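Local coordinates for cation-transporting ATPase, E1-E2 family protein (Streptococcus pneumoniae, PDB 4F2F) that probably exports copper(I) from the cell as a P-type ATPase, with a cupredoxin-fold metal-binding domain that binds copper(I) ions, at residues Glu4-Ser9 with Tyr25-Ile30; Glu39-Arg44 with Glu70-Phe75. All blocks are in the same frame, centred on the assembly; numbering follows the deposited sequence.

How the interactions relate
Interactions 1 and 2 belong to one mixed sheet of the cupredoxin-like domain, and their centres lie about 13 Å apart. Interaction 1 pairs two strand ends in parallel near the N-terminus. Interaction 2 pairs strands 38-44 and 70-75 antiparallel. Strand 29-33 leads directly to strand 38-44 in the chain, and strand 14-21 pairs with both 6-11 and 38-44. The contacts also touch through side chains: Tyr-25 CE1 lies 3.9 Å from Phe-42 CE2, and Ile-30 CD1 lies 3.9 Å from Ile-40 CD1. The Phe-42 side chain is about 11 Å from a bound copper(I) ion. The copper ligands are Cys-50, Cys-87, Met-89 and Met-91, none of them in either contact.

Interaction 1: Glu4-Ser9 with Tyr25-Ile30; sequences EIVKAS and YHPAHI
Val-6 has CG1 anti to the backbone N (chi1 -179°), which leaves CG2 beside that N, and CG2 meets Pro-27. The contact is a parallel strand pairing near the surface of the cupredoxin-like fold, with Val-6 bridged to Ile-30. Val-6 CG2 presses on Pro-27 CB at 3.5 Å, tighter than usual for two carbons. The two side chains cross at about a right angle. Pro-27 follows a cis peptide bond, in the link between strands 25-26 and 29-33.

Ile-5 reaches the other segment with two branches. CD1 touches His-29 CB at 3.6 Å, and CG2 lies 3.6 Å from Ile-30 C. The His-29 ring has Glu-4 O at its edge, near its plane, while its ND1 is hydrogen-bonded to Ser-95 OG. Val-6 and Ile-30 both touch Ile-17 of strand 14-21.

One direct backbone bond joins the segments: Val-6 N donates to His-29 O at 2.9 Å, nearly straight at 172°. Ile-30 CA makes a CA-H...O contact with Val-6 O at 3.1 Å. A water extends the pairing, donating to Glu-4 O at 2.7 Å and accepting from His-29 N at 3.2 Å.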
loop_
_atom_site.group_PDB
_atom_site.type_symbol
_atom_site.label_atom_id
_atom_site.label_comp_id
_atom_site.label_asym_id
_atom_site.label_seq_id
_atom_site.Cartn_x
_atom_site.Cartn_y
_atom_site.Cartn_z
ATOM N N GLU A 4 -9.471 6.897 -9.512
ATOM C CA GLU A 4 -8.908 7.782 -8.498
ATOM C C GLU A 4 -7.557 7.271 -8.004
ATOM O O GLU A 4 -7.447 6.140 -7.527
ATOM C CB GLU A 4 -9.872 7.961 -7.322
ATOM C CG GLU A 4 -9.733 9.305 -6.623
ATOM C CD GLU A 4 -10.299 9.298 -5.218
ATOM O OE1 GLU A 4 -11.537 9.206 -5.066
ATOM O OE2 GLU A 4 -9.499 9.384 -4.264
ATOM N N ILE A 5 -6.532 8.106 -8.140
ATOM C CA ILE A 5 -5.197 7.787 -7.646
ATOM C C ILE A 5 -4.803 8.799 -6.577
ATOM O O ILE A 5 -4.866 10.008 -6.803
ATOM C CB ILE A 5 -4.146 7.829 -8.773
ATOM C CG1 ILE A 5 -4.671 7.141 -10.037
ATOM C CG2 ILE A 5 -2.840 7.200 -8.305
ATOM C CD1 ILE A 5 -4.655 5.629 -9.976
ATOM N N VAL A 6 -4.398 8.309 -5.411
ATOM C CA VAL A 6 -4.025 9.191 -4.312
ATOM C C VAL A 6 -2.509 9.296 -4.190
ATOM O O VAL A 6 -1.814 8.290 -4.057
ATOM C CB VAL A 6 -4.626 8.716 -2.978
ATOM C CG1 VAL A 6 -4.244 9.669 -1.856
ATOM C CG2 VAL A 6 -6.137 8.603 -3.094
ATOM N N LYS A 7 -2.001 10.523 -4.245
ATOM C CA LYS A 7 -0.565 10.756 -4.164
ATOM C C LYS A 7 -0.085 10.728 -2.718
ATOM O O LYS A 7 -0.728 11.290 -1.831
ATOM C CB LYS A 7 -0.203 12.079 -4.825
ATOM N N ALA A 8 1.046 10.069 -2.487
ATOM C CA ALA A 8 1.658 10.055 -1.166
ATOM C C ALA A 8 2.193 11.443 -0.838
ATOM O O ALA A 8 2.682 12.151 -1.719
ATOM C CB ALA A 8 2.770 9.028 -1.105
ATOM N N SER A 9 2.100 11.828 0.429
ATOM C CA SER A 9 2.564 13.142 0.857
ATOM C C SER A 9 4.069 13.145 1.098
ATOM O O SER A 9 4.591 12.309 1.835
ATOM C CB SER A 9 1.828 13.585 2.122
ATOM O OG SER A 9 2.320 14.830 2.585
ATOM N N TYR A 25 -9.393 -2.037 -0.002
ATOM C CA TYR A 25 -8.424 -1.064 0.479
ATOM C C TYR A 25 -8.831 0.337 0.042
ATOM O O TYR A 25 -9.311 0.529 -1.074
ATOM C CB TYR A 25 -7.023 -1.396 -0.036
ATOM C CG TYR A 25 -6.463 -2.685 0.520
ATOM C CD1 TYR A 25 -6.008 -2.758 1.829
ATOM C CD2 TYR A 25 -6.386 -3.827 -0.266
ATOM C CE1 TYR A 25 -5.492 -3.938 2.342
ATOM C CE2 TYR A 25 -5.872 -5.010 0.239
ATOM C CZ TYR A 25 -5.427 -5.057 1.543
ATOM O OH TYR A 25 -4.918 -6.231 2.047
ATOM N N HIS A 26 -8.641 1.310 0.927
ATOM C CA HIS A 26 -8.998 2.690 0.620
ATOM C C HIS A 26 -7.946 3.663 1.144
ATOM O O HIS A 26 -7.769 3.796 2.354
ATOM C CB HIS A 26 -10.371 3.024 1.209
ATOM C CG HIS A 26 -11.430 2.017 0.875
ATOM N ND1 HIS A 26 -12.127 2.037 -0.314
ATOM C CD2 HIS A 26 -11.900 0.956 1.570
ATOM C CE1 HIS A 26 -12.984 1.032 -0.335
ATOM N NE2 HIS A 26 -12.868 0.360 0.796
ATOM N N PRO A 27 -7.233 4.345 0.231
ATOM C CA PRO A 27 -7.363 4.247 -1.227
ATOM C C PRO A 27 -6.730 2.970 -1.765
ATOM O O PRO A 27 -5.716 2.517 -1.236
ATOM C CB PRO A 27 -6.565 5.456 -1.719
ATOM C CG PRO A 27 -5.516 5.642 -0.678
ATOM C CD PRO A 27 -6.185 5.306 0.625
ATOM N N ALA A 28 -7.320 2.406 -2.813
ATOM C CA ALA A 28 -6.791 1.191 -3.417
ATOM C C ALA A 28 -5.651 1.498 -4.382
ATOM O O ALA A 28 -4.790 0.656 -4.626
ATOM C CB ALA A 28 -7.895 0.423 -4.121
ATOM N N HIS A 29 -5.648 2.710 -4.930
ATOM C CA HIS A 29 -4.634 3.098 -5.902
ATOM C C HIS A 29 -3.887 4.341 -5.449
ATOM O O HIS A 29 -4.493 5.374 -5.167
ATOM C CB HIS A 29 -5.268 3.327 -7.273
ATOM C CG HIS A 29 -6.093 2.174 -7.747
ATOM N ND1 HIS A 29 -5.539 0.970 -8.122
ATOM C CD2 HIS A 29 -7.433 2.036 -7.894
ATOM C CE1 HIS A 29 -6.502 0.140 -8.485
ATOM N NE2 HIS A 29 -7.659 0.764 -8.356
ATOM N N ILE A 30 -2.566 4.235 -5.375
ATOM C CA ILE A 30 -1.743 5.343 -4.911
ATOM C C ILE A 30 -0.609 5.636 -5.885
ATOM O O ILE A 30 -0.296 4.825 -6.757
ATOM C CB ILE A 30 -1.160 5.073 -3.508
ATOM C CG1 ILE A 30 -0.078 3.994 -3.566
ATOM C CG2 ILE A 30 -2.262 4.684 -2.530
ATOM C CD1 ILE A 30 0.572 3.712 -2.227
HETATM O O HOH W 1 -7.845 5.048 -5.037
#

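Interaction 2: Glu39-Arg44 with Glu70-Phe75; sequences EITFHR and EKVIRF
Glu-39 and Arg-74 lie side by side across a non-hydrogen-bonded pair and point the same way. Glu-39 is extended beyond CG, while the bend of Arg-74 at chi3 (53°) sets NE beside Glu-39 OE2, in a salt bridge of 3.3 Å. The rest of the guanidinium leads on past it, with Glu-39 CG at its edge, in plane. The carboxylate and guanidinium planes are 67° apart. A water closes a second route, donating to Glu-39 OE2 and accepting from Arg-74 NH2.

On the same face, Thr-41 OG1 lies 3.5 Å from Val-72 CG2. Glu-70 CG packs on His-43 CD2 at 3.7 Å.

The face of Ile-40, Phe-42 and Ile-73 is mostly apolar. Phe-42 CG is anti to the carbonyl carbon (chi1 -76°), which places the CD1-CE1 side of the ring on Ile-73 CG1, both atoms at 3.8 Å. Ile-40 CD1 reaches Phe-75 CE1 at 3.9 Å. Ile-54 and Phe-56 of strand 53-56 cover this side. Lys-71 also starts from it, but leads away to a salt bridge with Glu-63 and a hydrogen bond to Pro-64 O.

Four backbone bonds join Ile-40 with Ile-73 and Phe-42 with Lys-71. Ile-73 N to Ile-40 O is 2.8 Å, and Lys-71 N to Phe-42 O is 3.0 Å. This is a regular antiparallel pair with one face turned inward, as in the beta-sandwich of the cupredoxin fold.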
loop_
_atom_site.group_PDB
_atom_site.type_symbol
_atom_site.label_atom_id
_atom_site.label_comp_id
_atom_site.label_asym_id
_atom_site.label_seq_id
_atom_site.Cartn_x
_atom_site.Cartn_y
_atom_site.Cartn_z
ATOM N N GLU A 39 6.733 5.190 3.109
ATOM C CA GLU A 39 6.117 4.536 4.253
ATOM C C GLU A 39 4.611 4.489 4.050
ATOM O O GLU A 39 3.931 5.516 4.083
ATOM C CB GLU A 39 6.488 5.238 5.564
ATOM C CG GLU A 39 7.943 5.048 5.969
ATOM C CD GLU A 39 8.225 5.448 7.409
ATOM O OE1 GLU A 39 7.265 5.748 8.150
ATOM O OE2 GLU A 39 9.413 5.459 7.799
ATOM N N ILE A 40 4.102 3.285 3.818
ATOM C CA ILE A 40 2.689 3.084 3.565
ATOM C C ILE A 40 2.060 2.420 4.777
ATOM O O ILE A 40 2.315 1.250 5.058
ATOM C CB ILE A 40 2.466 2.209 2.322
ATOM C CG1 ILE A 40 3.277 2.752 1.145
ATOM C CG2 ILE A 40 0.991 2.144 1.974
ATOM C CD1 ILE A 40 3.261 1.852 -0.071
ATOM N N THR A 41 1.250 3.183 5.500
ATOM C CA THR A 41 0.644 2.701 6.732
ATOM C C THR A 41 -0.720 2.085 6.464
ATOM O O THR A 41 -1.642 2.760 6.006
ATOM C CB THR A 41 0.517 3.827 7.768
ATOM O OG1 THR A 41 1.826 4.294 8.116
ATOM C CG2 THR A 41 -0.185 3.331 9.025
ATOM N N PHE A 42 -0.830 0.793 6.749
ATOM C CA PHE A 42 -2.086 0.068 6.619
ATOM C C PHE A 42 -2.769 -0.055 7.975
ATOM O O PHE A 42 -2.132 -0.404 8.968
ATOM C CB PHE A 42 -1.832 -1.336 6.072
ATOM C CG PHE A 42 -1.545 -1.379 4.596
ATOM C CD1 PHE A 42 -0.282 -1.084 4.110
ATOM C CD2 PHE A 42 -2.536 -1.739 3.699
ATOM C CE1 PHE A 42 -0.018 -1.133 2.751
ATOM C CE2 PHE A 42 -2.274 -1.791 2.342
ATOM C CZ PHE A 42 -1.015 -1.488 1.868
ATOM N N HIS A 43 -4.064 0.227 8.019
ATOM C CA HIS A 43 -4.852 -0.026 9.220
ATOM C C HIS A 43 -5.889 -1.096 8.929
ATOM O O HIS A 43 -6.742 -0.920 8.059
ATOM C CB HIS A 43 -5.543 1.249 9.709
ATOM C CG HIS A 43 -6.465 1.027 10.869
ATOM N ND1 HIS A 43 -7.780 1.435 10.862
ATOM C CD2 HIS A 43 -6.260 0.431 12.067
ATOM C CE1 HIS A 43 -8.347 1.104 12.010
ATOM N NE2 HIS A 43 -7.446 0.494 12.758
ATOM N N ARG A 44 -5.818 -2.208 9.653
ATOM C CA ARG A 44 -6.800 -3.273 9.478
ATOM C C ARG A 44 -8.041 -3.011 10.322
ATOM O O ARG A 44 -8.038 -3.228 11.534
ATOM C CB ARG A 44 -6.199 -4.635 9.820
ATOM C CG ARG A 44 -7.184 -5.779 9.658
ATOM C CD ARG A 44 -6.544 -7.123 9.937
ATOM N NE ARG A 44 -7.564 -8.154 10.113
ATOM C CZ ARG A 44 -7.328 -9.380 10.566
ATOM N NH1 ARG A 44 -6.098 -9.749 10.888
ATOM N NH2 ARG A 44 -8.330 -10.238 10.700
ATOM N N GLU A 70 -2.041 -1.269 13.112
ATOM C CA GLU A 70 -1.464 -0.517 12.005
ATOM C C GLU A 70 -0.050 -1.015 11.741
ATOM O O GLU A 70 0.749 -1.146 12.666
ATOM C CB GLU A 70 -1.440 0.982 12.316
ATOM C CG GLU A 70 -2.781 1.685 12.194
ATOM C CD GLU A 70 -2.642 3.191 12.245
ATOM O OE1 GLU A 70 -1.535 3.669 12.575
ATOM O OE2 GLU A 70 -3.631 3.897 11.953
ATOM N N LYS A 71 0.246 -1.307 10.480
ATOM C CA LYS A 71 1.575 -1.759 10.084
ATOM C C LYS A 71 2.127 -0.814 9.024
ATOM O O LYS A 71 1.425 -0.466 8.074
ATOM C CB LYS A 71 1.523 -3.191 9.530
ATOM C CG LYS A 71 1.536 -4.306 10.579
ATOM C CD LYS A 71 2.927 -4.474 11.182
ATOM C CE LYS A 71 2.972 -5.576 12.233
ATOM N NZ LYS A 71 2.981 -6.943 11.649
ATOM N N VAL A 72 3.377 -0.392 9.189
ATOM C CA VAL A 72 4.020 0.465 8.204
ATOM C C VAL A 72 4.831 -0.381 7.230
ATOM O O VAL A 72 5.774 -1.063 7.629
ATOM C CB VAL A 72 4.948 1.503 8.868
ATOM C CG1 VAL A 72 5.587 2.402 7.815
ATOM C CG2 VAL A 72 4.179 2.332 9.883
ATOM N N ILE A 73 4.458 -0.336 5.956
ATOM C CA ILE A 73 5.216 -1.020 4.917
ATOM C C ILE A 73 6.257 -0.062 4.350
ATOM O O ILE A 73 5.908 0.998 3.828
ATOM C CB ILE A 73 4.297 -1.511 3.784
ATOM C CG1 ILE A 73 3.210 -2.435 4.340
ATOM C CG2 ILE A 73 5.111 -2.209 2.705
ATOM C CD1 ILE A 73 3.740 -3.710 4.967
ATOM N N ARG A 74 7.530 -0.425 4.464
ATOM C CA ARG A 74 8.604 0.474 4.049
ATOM C C ARG A 74 9.451 -0.071 2.905
ATOM O O ARG A 74 9.948 -1.195 2.956
ATOM C CB ARG A 74 9.515 0.817 5.229
ATOM C CG ARG A 74 8.855 1.655 6.305
ATOM C CD ARG A 74 9.888 2.130 7.309
ATOM N NE ARG A 74 10.999 2.808 6.649
ATOM C CZ ARG A 74 12.277 2.467 6.784
ATOM N NH1 ARG A 74 12.619 1.457 7.571
ATOM N NH2 ARG A 74 13.214 3.145 6.137
ATOM N N PHE A 75 9.605 0.745 1.871
ATOM C CA PHE A 75 10.538 0.458 0.791
ATOM C C PHE A 75 10.804 1.719 -0.020
ATOM O O PHE A 75 10.074 2.705 0.089
ATOM C CB PHE A 75 10.038 -0.697 -0.095
ATOM C CG PHE A 75 8.762 -0.404 -0.847
ATOM C CD1 PHE A 75 7.523 -0.673 -0.280
ATOM C CD2 PHE A 75 8.804 0.106 -2.135
ATOM C CE1 PHE A 75 6.352 -0.418 -0.977
ATOM C CE2 PHE A 75 7.640 0.363 -2.836
ATOM C CZ PHE A 75 6.412 0.102 -2.258
HETATM O O HOH W 2 11.560 5.667 5.317
#